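Side-chain contacts in iron-regulated ABC transporter siderophore-binding protein SirA (Staphylococcus aureus subsp. aureus, PDB 3MWF), which binds the siderophore staphyloferrin B and probably hands its iron complex to a partner ABC transporter for uptake into the cell: residues E56-K59 with N60-D64; E95-Y98 with D99-K103; T32-A35 with V36-V40; E77-K81 with L82-L86. One frame throughout, in Å; residues are numbered along the deposited sequence. Where two conformers were deposited one is given.

Interaction 1 (E56-K59 with N60-D64)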
loop_
_atom_site.group_PDB
_atom_site.type_symbol
_atom_site.label_atom_id
_atom_site.label_comp_id
_atom_site.label_asym_id
_atom_site.label_seq_id
_atom_site.Cartn_x
_atom_site.Cartn_y
_atom_site.Cartn_z
ATOM N N GLU A 56 -2.390 7.700 13.164
ATOM C CA GLU A 56 -2.595 9.122 13.478
ATOM C C GLU A 56 -3.300 9.908 12.365
ATOM O O GLU A 56 -4.224 10.695 12.619
ATOM C CB GLU A 56 -1.251 9.782 13.822
ATOM C CG GLU A 56 -1.393 11.178 14.408
ATOM C CD GLU A 56 -1.848 11.129 15.856
ATOM O OE1 GLU A 56 -2.186 10.024 16.327
ATOM O OE2 GLU A 56 -1.858 12.179 16.530
ATOM N N TYR A 57 -2.897 9.672 11.119
ATOM C CA TYR A 57 -3.437 10.426 9.993
ATOM C C TYR A 57 -4.954 10.243 9.796
ATOM O O TYR A 57 -5.622 11.130 9.281
ATOM C CB TYR A 57 -2.643 10.169 8.685
ATOM C CG TYR A 57 -3.172 8.985 7.882
ATOM C CD1 TYR A 57 -2.745 7.702 8.160
ATOM C CD2 TYR A 57 -4.140 9.167 6.901
ATOM C CE1 TYR A 57 -3.254 6.588 7.437
ATOM C CE2 TYR A 57 -4.659 8.095 6.173
ATOM C CZ TYR A 57 -4.208 6.808 6.463
ATOM O OH TYR A 57 -4.717 5.757 5.749
ATOM N N ILE A 58 -5.497 9.124 10.265
ATOM C CA ILE A 58 -6.907 8.804 10.046
ATOM C C ILE A 58 -7.781 8.647 11.304
ATOM O O ILE A 58 -9.019 8.516 11.194
ATOM C CB ILE A 58 -6.986 7.518 9.170
ATOM C CG1 ILE A 58 -8.305 7.435 8.397
ATOM C CG2 ILE A 58 -6.652 6.244 9.982
ATOM C CD1 ILE A 58 -8.309 6.294 7.374
ATOM N N LYS A 59 -7.173 8.666 12.482
ATOM C CA LYS A 59 -7.900 8.234 13.687
ATOM C C LYS A 59 -9.093 9.155 14.000
ATOM O O LYS A 59 -10.106 8.673 14.509
ATOM C CB LYS A 59 -6.971 8.057 14.898
ATOM C CG LYS A 59 -6.530 9.345 15.516
ATOM C CD LYS A 59 -5.568 9.139 16.669
ATOM C CE LYS A 59 -5.230 10.506 17.278
ATOM N NZ LYS A 59 -4.004 10.420 18.097
ATOM N N ASN A 60 -8.983 10.445 13.657
ATOM C CA ASN A 60 -10.082 11.400 13.901
ATOM C C ASN A 60 -11.273 11.172 12.971
ATOM O O ASN A 60 -12.373 11.684 13.220
ATOM C CB ASN A 60 -9.600 12.870 13.836
ATOM C CG ASN A 60 -8.654 13.246 15.000
ATOM O OD1 ASN A 60 -8.712 12.677 16.099
ATOM N ND2 ASN A 60 -7.778 14.212 14.752
ATOM N N ASP A 61 -11.048 10.421 11.893
ATOM C CA ASP A 61 -12.128 9.988 11.010
ATOM C C ASP A 61 -12.658 8.613 11.407
ATOM O O ASP A 61 -13.642 8.139 10.824
ATOM C CB ASP A 61 -11.644 9.931 9.562
ATOM C CG ASP A 61 -11.048 11.212 9.111
ATOM O OD1 ASP A 61 -9.824 11.243 8.850
ATOM O OD2 ASP A 61 -11.796 12.203 9.043
ATOM N N LEU A 62 -12.014 7.979 12.390
ATOM C CA LEU A 62 -12.418 6.662 12.879
ATOM C C LEU A 62 -12.834 6.678 14.351
ATOM O O LEU A 62 -12.744 5.663 15.039
ATOM C CB LEU A 62 -11.294 5.639 12.707
ATOM C CG LEU A 62 -10.762 5.390 11.300
ATOM C CD1 LEU A 62 -9.583 4.394 11.366
ATOM C CD2 LEU A 62 -11.872 4.872 10.378
ATOM N N LYS A 63 -13.294 7.818 14.843
ATOM C CA LYS A 63 -13.727 7.830 16.236
ATOM C C LYS A 63 -15.008 6.976 16.339
ATOM O O LYS A 63 -15.899 7.047 15.482
ATOM C CB LYS A 63 -13.875 9.261 16.758
ATOM C CG LYS A 63 -15.084 10.013 16.273
ATOM C CD LYS A 63 -14.798 11.522 16.113
ATOM C CE LYS A 63 -13.793 12.053 17.138
ATOM N NZ LYS A 63 -12.879 13.051 16.493
ATOM N N ASP A 64 -15.068 6.123 17.347
ATOM C CA ASP A 64 -16.177 5.166 17.496
ATOM C C ASP A 64 -16.119 3.949 16.565
ATOM O O ASP A 64 -16.910 3.015 16.735
ATOM C CB ASP A 64 -17.566 5.831 17.346
ATOM C CG ASP A 64 -17.818 6.935 18.360
ATOM O OD1 ASP A 64 -17.590 6.723 19.575
ATOM O OD2 ASP A 64 -18.275 8.015 17.920
HETATM O O HOH W 1 -6.670 11.912 12.489
#

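Interaction 2 (E95-Y98 with D99-K103)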
loop_
_atom_site.group_PDB
_atom_site.type_symbol
_atom_site.label_atom_id
_atom_site.label_comp_id
_atom_site.label_asym_id
_atom_site.label_seq_id
_atom_site.Cartn_x
_atom_site.Cartn_y
_atom_site.Cartn_z
ATOM N N GLU A 95 -8.799 -15.424 2.635
ATOM C CA GLU A 95 -9.383 -16.445 1.735
ATOM C C GLU A 95 -10.013 -17.580 2.540
ATOM O O GLU A 95 -11.118 -18.022 2.209
ATOM C CB GLU A 95 -8.338 -17.030 0.785
ATOM C CG GLU A 95 -8.949 -18.047 -0.199
ATOM C CD GLU A 95 -7.980 -18.451 -1.284
ATOM O OE1 GLU A 95 -6.803 -18.033 -1.215
ATOM O OE2 GLU A 95 -8.390 -19.193 -2.204
ATOM N N LYS A 96 -9.317 -18.024 3.593
ATOM C CA LYS A 96 -9.741 -19.211 4.340
ATOM C C LYS A 96 -10.986 -18.992 5.209
ATOM O O LYS A 96 -11.651 -19.955 5.581
ATOM C CB LYS A 96 -8.568 -19.782 5.158
ATOM C CG LYS A 96 -7.513 -20.499 4.304
ATOM C CD LYS A 96 -6.525 -21.278 5.182
ATOM C CE LYS A 96 -5.821 -22.402 4.413
ATOM N NZ LYS A 96 -4.867 -21.884 3.372
ATOM N N VAL A 97 -11.304 -17.736 5.531
ATOM C CA VAL A 97 -12.490 -17.434 6.315
ATOM C C VAL A 97 -13.589 -16.722 5.504
ATOM O O VAL A 97 -14.531 -16.202 6.079
ATOM C CB VAL A 97 -12.145 -16.594 7.565
ATOM C CG1 VAL A 97 -11.097 -17.319 8.389
ATOM C CG2 VAL A 97 -11.649 -15.197 7.154
ATOM N N TYR A 98 -13.421 -16.638 4.181
ATOM C CA TYR A 98 -14.391 -15.912 3.351
ATOM C C TYR A 98 -15.829 -16.416 3.554
ATOM O O TYR A 98 -16.765 -15.606 3.624
ATOM C CB TYR A 98 -14.032 -15.976 1.844
ATOM C CG TYR A 98 -15.106 -15.340 1.011
ATOM C CD1 TYR A 98 -15.237 -13.949 0.946
ATOM C CD2 TYR A 98 -16.029 -16.127 0.319
ATOM C CE1 TYR A 98 -16.242 -13.349 0.185
ATOM C CE2 TYR A 98 -17.053 -15.540 -0.442
ATOM C CZ TYR A 98 -17.152 -14.159 -0.501
ATOM O OH TYR A 98 -18.157 -13.606 -1.250
ATOM N N ASP A 99 -16.011 -17.739 3.623
ATOM C CA ASP A 99 -17.378 -18.273 3.812
ATOM C C ASP A 99 -17.947 -17.850 5.175
ATOM O O ASP A 99 -19.157 -17.549 5.281
ATOM C CB ASP A 99 -17.430 -19.799 3.718
ATOM C CG ASP A 99 -17.105 -20.350 2.333
ATOM O OD1 ASP A 99 -16.921 -19.592 1.348
ATOM O OD2 ASP A 99 -16.979 -21.591 2.259
ATOM N N GLN A 100 -17.080 -17.830 6.190
ATOM C CA GLN A 100 -17.478 -17.435 7.539
ATOM C C GLN A 100 -17.855 -15.949 7.572
ATOM O O GLN A 100 -18.825 -15.559 8.220
ATOM C CB GLN A 100 -16.369 -17.760 8.548
ATOM C CG GLN A 100 -16.097 -19.271 8.696
ATOM C CD GLN A 100 -14.874 -19.611 9.533
ATOM O OE1 GLN A 100 -14.959 -19.733 10.759
ATOM N NE2 GLN A 100 -13.733 -19.812 8.872
ATOM N N LEU A 101 -17.092 -15.127 6.848
ATOM C CA LEU A 101 -17.402 -13.712 6.702
ATOM C C LEU A 101 -18.749 -13.521 6.004
ATOM O O LEU A 101 -19.562 -12.707 6.446
ATOM C CB LEU A 101 -16.315 -12.962 5.927
ATOM C CG LEU A 101 -14.993 -12.803 6.671
ATOM C CD1 LEU A 101 -13.967 -12.250 5.690
ATOM C CD2 LEU A 101 -15.119 -11.869 7.904
ATOM N N SER A 102 -18.981 -14.300 4.940
ATOM C CA SER A 102 -20.235 -14.216 4.181
ATOM C C SER A 102 -21.443 -14.614 5.015
ATOM O O SER A 102 -22.543 -14.150 4.755
ATOM C CB SER A 102 -20.178 -15.087 2.905
ATOM O OG SER A 102 -19.214 -14.545 2.006
ATOM N N LYS A 103 -21.242 -15.454 6.022
ATOM C CA LYS A 103 -22.363 -15.821 6.917
ATOM C C LYS A 103 -22.777 -14.663 7.821
ATOM O O LYS A 103 -23.912 -14.579 8.293
ATOM C CB LYS A 103 -22.040 -17.057 7.736
ATOM C CG LYS A 103 -22.023 -18.335 6.910
ATOM C CD LYS A 103 -21.512 -19.517 7.703
ATOM C CE LYS A 103 -22.414 -19.859 8.883
ATOM N NZ LYS A 103 -21.768 -20.966 9.669
HETATM O O HOH W 2 -14.084 -19.757 3.373
HETATM O O HOH W 3 -20.599 -12.611 0.589
#

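Interaction 3 (T32-A35 with V36-V40)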
loop_
_atom_site.group_PDB
_atom_site.type_symbol
_atom_site.label_atom_id
_atom_site.label_comp_id
_atom_site.label_asym_id
_atom_site.label_seq_id
_atom_site.Cartn_x
_atom_site.Cartn_y
_atom_site.Cartn_z
ATOM N N THR A 32 -9.917 0.495 4.828
ATOM C CA THR A 32 -10.318 1.499 5.846
ATOM C C THR A 32 -10.128 2.919 5.336
ATOM O O THR A 32 -11.018 3.787 5.488
ATOM C CB THR A 32 -9.519 1.288 7.119
ATOM O OG1 THR A 32 -9.733 -0.058 7.554
ATOM C CG2 THR A 32 -10.032 2.225 8.237
ATOM N N ASP A 33 -8.981 3.135 4.712
ATOM C CA ASP A 33 -8.644 4.412 4.119
ATOM C C ASP A 33 -9.609 4.783 3.007
ATOM O O ASP A 33 -10.086 5.920 2.928
ATOM C CB ASP A 33 -7.196 4.372 3.609
ATOM C CG ASP A 33 -6.747 5.705 2.982
ATOM O OD1 ASP A 33 -7.226 6.052 1.868
ATOM O OD2 ASP A 33 -5.889 6.392 3.614
ATOM N N VAL A 34 -9.903 3.826 2.141
ATOM C CA VAL A 34 -10.800 4.082 1.011
ATOM C C VAL A 34 -12.222 4.390 1.511
ATOM O O VAL A 34 -12.882 5.291 0.979
ATOM C CB VAL A 34 -10.745 2.911 0.005
ATOM C CG1 VAL A 34 -11.917 2.963 -1.018
ATOM C CG2 VAL A 34 -9.414 2.932 -0.737
ATOM N N ALA A 35 -12.670 3.675 2.546
ATOM C CA ALA A 35 -14.021 3.928 3.089
ATOM C C ALA A 35 -14.107 5.386 3.549
ATOM O O ALA A 35 -15.040 6.130 3.193
ATOM C CB ALA A 35 -14.296 2.991 4.254
ATOM N N VAL A 36 -13.122 5.805 4.337
ATOM C CA VAL A 36 -13.069 7.200 4.790
ATOM C C VAL A 36 -13.035 8.193 3.615
ATOM O O VAL A 36 -13.764 9.208 3.599
ATOM C CB VAL A 36 -11.884 7.388 5.773
ATOM C CG1 VAL A 36 -11.577 8.878 6.035
ATOM C CG2 VAL A 36 -12.134 6.639 7.095
ATOM N N SER A 37 -12.223 7.883 2.607
ATOM C CA SER A 37 -12.083 8.719 1.413
ATOM C C SER A 37 -13.396 8.870 0.631
ATOM O O SER A 37 -13.644 9.913 -0.024
ATOM C CB SER A 37 -10.999 8.116 0.514
ATOM O OG SER A 37 -9.720 8.227 1.136
ATOM N N LEU A 38 -14.220 7.830 0.696
ATOM C CA LEU A 38 -15.524 7.807 0.026
ATOM C C LEU A 38 -16.650 8.382 0.905
ATOM O O LEU A 38 -17.822 8.373 0.500
ATOM C CB LEU A 38 -15.863 6.383 -0.419
ATOM C CG LEU A 38 -15.014 5.812 -1.563
ATOM C CD1 LEU A 38 -15.287 4.346 -1.725
ATOM C CD2 LEU A 38 -15.285 6.536 -2.879
ATOM N N GLY A 39 -16.291 8.860 2.095
ATOM C CA GLY A 39 -17.237 9.514 3.022
ATOM C C GLY A 39 -18.032 8.554 3.891
ATOM O O GLY A 39 -19.084 8.929 4.436
ATOM N N VAL A 40 -17.550 7.317 4.012
ATOM C CA VAL A 40 -18.204 6.292 4.817
ATOM C C VAL A 40 -17.310 5.837 5.972
ATOM O O VAL A 40 -16.350 5.089 5.749
ATOM C CB VAL A 40 -18.591 5.056 3.949
ATOM C CG1 VAL A 40 -19.349 4.020 4.772
ATOM C CG2 VAL A 40 -19.410 5.462 2.740
#

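Interaction 4 (E77-K81 with L82-L86)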
loop_
_atom_site.group_PDB
_atom_site.type_symbol
_atom_site.label_atom_id
_atom_site.label_comp_id
_atom_site.label_asym_id
_atom_site.label_seq_id
_atom_site.Cartn_x
_atom_site.Cartn_y
_atom_site.Cartn_z
ATOM N N GLU A 77 -16.029 -12.973 15.764
ATOM C CA GLU A 77 -17.050 -12.623 16.766
ATOM C C GLU A 77 -17.237 -11.113 16.897
ATOM O O GLU A 77 -18.350 -10.625 16.930
ATOM C CB GLU A 77 -16.734 -13.237 18.127
ATOM C CG GLU A 77 -17.866 -13.037 19.128
ATOM C CD GLU A 77 -17.475 -13.446 20.532
ATOM O OE1 GLU A 77 -16.465 -14.180 20.666
ATOM O OE2 GLU A 77 -18.173 -13.022 21.493
ATOM N N GLU A 78 -16.143 -10.357 16.927
ATOM C CA GLU A 78 -16.265 -8.910 17.005
ATOM C C GLU A 78 -16.900 -8.316 15.751
ATOM O O GLU A 78 -17.641 -7.355 15.840
ATOM C CB GLU A 78 -14.892 -8.284 17.261
ATOM C CG GLU A 78 -14.273 -8.735 18.587
ATOM C CD GLU A 78 -15.128 -8.336 19.796
ATOM O OE1 GLU A 78 -15.727 -7.245 19.782
ATOM O OE2 GLU A 78 -15.220 -9.131 20.750
ATOM N N ILE A 79 -16.587 -8.870 14.574
ATOM C CA ILE A 79 -17.226 -8.427 13.340
ATOM C C ILE A 79 -18.744 -8.681 13.432
ATOM O O ILE A 79 -19.548 -7.783 13.174
ATOM C CB ILE A 79 -16.638 -9.176 12.124
ATOM C CG1 ILE A 79 -15.135 -8.894 12.005
ATOM C CG2 ILE A 79 -17.382 -8.812 10.817
ATOM C CD1 ILE A 79 -14.439 -9.711 10.900
ATOM N N SER A 80 -19.102 -9.891 13.845
ATOM C CA SER A 80 -20.516 -10.278 13.966
ATOM C C SER A 80 -21.300 -9.320 14.874
ATOM O O SER A 80 -22.425 -8.924 14.542
ATOM C CB SER A 80 -20.634 -11.692 14.515
ATOM O OG SER A 80 -22.001 -12.078 14.482
ATOM N N LYS A 81 -20.690 -8.952 16.005
ATOM C CA LYS A 81 -21.327 -8.069 16.992
ATOM C C LYS A 81 -21.648 -6.679 16.494
ATOM O O LYS A 81 -22.525 -5.998 17.041
ATOM C CB LYS A 81 -20.493 -7.993 18.274
ATOM C CG LYS A 81 -20.606 -9.264 19.091
ATOM C CD LYS A 81 -19.952 -9.153 20.461
ATOM C CE LYS A 81 -18.500 -9.570 20.437
ATOM N NZ LYS A 81 -17.838 -9.400 21.774
ATOM N N LEU A 82 -20.947 -6.244 15.450
ATOM C CA LEU A 82 -21.202 -4.952 14.870
ATOM C C LEU A 82 -22.405 -4.912 13.944
ATOM O O LEU A 82 -22.813 -3.837 13.531
ATOM C CB LEU A 82 -19.952 -4.423 14.158
ATOM C CG LEU A 82 -18.825 -4.126 15.142
ATOM C CD1 LEU A 82 -17.509 -3.926 14.347
ATOM C CD2 LEU A 82 -19.173 -2.903 15.960
ATOM N N LYS A 83 -22.966 -6.080 13.623
ATOM C CA LYS A 83 -24.101 -6.157 12.691
ATOM C C LYS A 83 -23.820 -5.355 11.420
ATOM O O LYS A 83 -24.557 -4.422 11.048
ATOM C CB LYS A 83 -25.388 -5.687 13.391
ATOM C CG LYS A 83 -25.821 -6.611 14.492
ATOM C CD LYS A 83 -27.284 -6.317 14.868
ATOM C CE LYS A 83 -27.934 -7.512 15.538
ATOM N NZ LYS A 83 -27.306 -7.742 16.862
ATOM N N PRO A 84 -22.713 -5.695 10.733
ATOM C CA PRO A 84 -22.393 -4.955 9.520
ATOM C C PRO A 84 -23.350 -5.315 8.388
ATOM O O PRO A 84 -23.973 -6.388 8.411
ATOM C CB PRO A 84 -20.986 -5.443 9.169
ATOM C CG PRO A 84 -20.865 -6.772 9.814
ATOM C CD PRO A 84 -21.840 -6.859 10.948
ATOM N N ASP A 85 -23.484 -4.417 7.436
ATOM C CA ASP A 85 -24.181 -4.746 6.200
ATOM C C ASP A 85 -23.230 -4.947 5.016
ATOM O O ASP A 85 -23.669 -5.326 3.927
ATOM C CB ASP A 85 -25.324 -3.766 5.890
ATOM C CG ASP A 85 -24.938 -2.325 6.005
ATOM O OD1 ASP A 85 -23.753 -1.981 5.816
ATOM O OD2 ASP A 85 -25.844 -1.499 6.262
ATOM N N LEU A 86 -21.933 -4.710 5.238
ATOM C CA LEU A 86 -20.918 -4.950 4.213
ATOM C C LEU A 86 -19.575 -5.194 4.884
ATOM O O LEU A 86 -19.194 -4.453 5.812
ATOM C CB LEU A 86 -20.796 -3.749 3.272
ATOM C CG LEU A 86 -19.763 -3.874 2.140
ATOM C CD1 LEU A 86 -20.160 -5.013 1.173
ATOM C CD2 LEU A 86 -19.626 -2.558 1.412
#

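Interaction 1 (E56-K59 with N60-D64)
The backbone N of Asp-61 donates to Ile-58 O at 2.9 Å, closing a tight 3-10 turn in the loop between strands 44-45 and 66-70 of this periplasmic-binding-protein fold. One residue on, Leu-62 N reaches Lys-59 O, again at 2.9 Å. Both donors stand well above the carbonyl planes, as the short i to i+3 spacing demands, and both bonds are bent, the first at 141°.

The turn has two unlike sides. On the buried one, Ile-58 CG2 meets Leu-62 CD1 at 3.7 Å, a branched methyl against a leucine end; both then pack on Val-36 of helix 29-37, which suits two aliphatic residues. At the border of this side the Asp-61 side chain crosses that of Ile-58 at about a right angle, its OD1 4.1 Å from Ile-58 CG1.

On the outer side polar residues are in place. Lys-59 holds CG in the crowded position between its N and carbonyl carbon (chi1 75°), from where CG presses on Asn-60 N and the side chain runs alongside that of Asn-60. Its extended chain then carries NZ to Glu-56 OE1, a salt bridge that is doubtful, since Glu-56 was deposited in two conformers. A water bridges the backbone, giving a proton to Glu-56 O and accepting one from Asn-60 N at 3.0 Å.

Interaction 2 (E95-Y98 with D99-K103)
Leu-101 and Val-97 meet at the start of helix 98-104, in the sheet-and-helix lobe that carries strand 107-110. Val-97 is the N-cap residue, and its carbonyl opens the regular helical pattern: Leu-101 N donates to Val-97 O at 2.9 Å, almost straight onto the carbonyl oxygen. On this packed side Val-97 CG2 lies 4.0 Å from Leu-101 CD1, the two chains crossing at a slant. Leu-101 is buried against Leu-76 and Ile-79 of the neighbouring helix, so a long aliphatic chain fits there.

A second close fit is made by Tyr-98 and Ser-102, one turn apart. Tyr-98 throws its ring away from its own N (chi1 175°), over the following turn, and the small serine leaves room for it. Ser-102 OG comes over one face of the ring, nearer its rim than its centre, 3.3 Å from CZ. Ser-102 N meanwhile donates to Tyr-98 O at 2.9 Å, while the phenol oxygen is bonded to Thr-107 O of the edge strand.

The other flank is looser and wetter. Asp-99 and Gln-100 are exposed, and Asp-99 touches its neighbour lightly: OD1 is 3.7 Å from Tyr-98 CD2, with carboxylate and ring planes 66° apart. An N-H of the first turn has no earlier helical carbonyl to use, and a water accepts from Asp-99 N at 2.8 Å. Water reaches the tyrosine side too, where a second one lies 2.8 Å from Ser-102 OG and 3.2 Å from Tyr-98 OH.

Interaction 3 (T32-A35 with V36-V40)
Val-34 and Leu-38 lie side by side and point the same way, one turn apart where helix 29-37 ends, with Val-34 CG1 3.7 Å from Leu-38 CD1. Their common face is buried: Val-34 packs on helix 116-127 and Leu-38 on helix 130-155, places where branched aliphatic chains fit well.

A polar pair lies further round. Ser-37 turns OG back beside its own N (chi1 -68°), and the hydroxyl gives its proton to Asp-33 O at 2.9 Å from above the carbonyl plane. Ser-37 N donates to the same oxygen, so two bonds hold one carbonyl, and a small serine can make both without leaving the helix. The buried Asp-33 carboxylate finds its partners elsewhere in the fold, OD2 bonded to Tyr-57 OH and OD1 to Lys-278 N.

At the end of the helix Ala-35, with only a methyl group, lets the chain fold close: its CB lies 3.3 Å from Val-40 O. Val-40 N donates to Ala-35 O at 2.9 Å and Gly-39 N to Val-36 O at 3.0 Å. Glycine readily takes the positive phi needed here (84°), and the result is a Schellman motif, closing the helix of a beta-alpha-beta unit between strands 24-26 and 44-45.

Interaction 4 (E77-K81 with L82-L86)
With chi1 at -61°, Ile-79 sets CG2 beside its own carbonyl carbon, and the positive phi of Lys-83 (49°) swings the chain so that Pro-84 comes back to that methyl. This is the C-terminal end of helix 76-81, leading into strand 86-90, which lies parallel between strands 24-26 and 107-110. Ile-79 CG2 and Pro-84 CG meet at 4.2 Å, the side chains crossing at about a right angle. Pro-84 CD also rests 3.3 Å from Ile-79 O; a proline has no N-H to leave without a partner where the helix stops.

Two bonds finish the last turn. Leu-82 N donates to Ile-79 O at 3.1 Å and Lys-83 N to Ser-80 O at 3.0 Å, both from above the carbonyl planes. Leu-82 lays CG against Glu-78 O and packs its side chain on Val-25 and Val-68, so an apolar residue belongs there, while Lys-83, next along the chain, is exposed, as suits its charge.

On the outer face Lys-81 bends at its third torsion (-90°), which turns the amino group back along the helix toward two glutamates. NZ makes a salt bridge to Glu-78 OE2 at 2.8 Å from above the carboxylate plane, and a longer one to Glu-77 OE2 at 3.6 Å.

The four contacts form two pairs. Interactions 3 and 1 adjoin: 32-40 is the most buried of the four, with the turn of 56-64 on one flank and helices 116-127, 130-155 and 277-290 also packing on it; the two are joined by one hydrogen bond and by aliphatic packing. Interactions 4 and 2 lie nearer the surface, about 13 Å apart between centres, and touch through one aliphatic pair. Chemistry follows place. Interaction 3 has its serine hydroxyl bonded to the backbone, whereas interaction 4 carries a lysine-glutamate network on its outer side, interaction 1 a similar but doubtful pair, and 1 and 2 use waters. Interaction 2 begins a helix; interactions 3 and 4 end one, with glycine or lysine at positive phi.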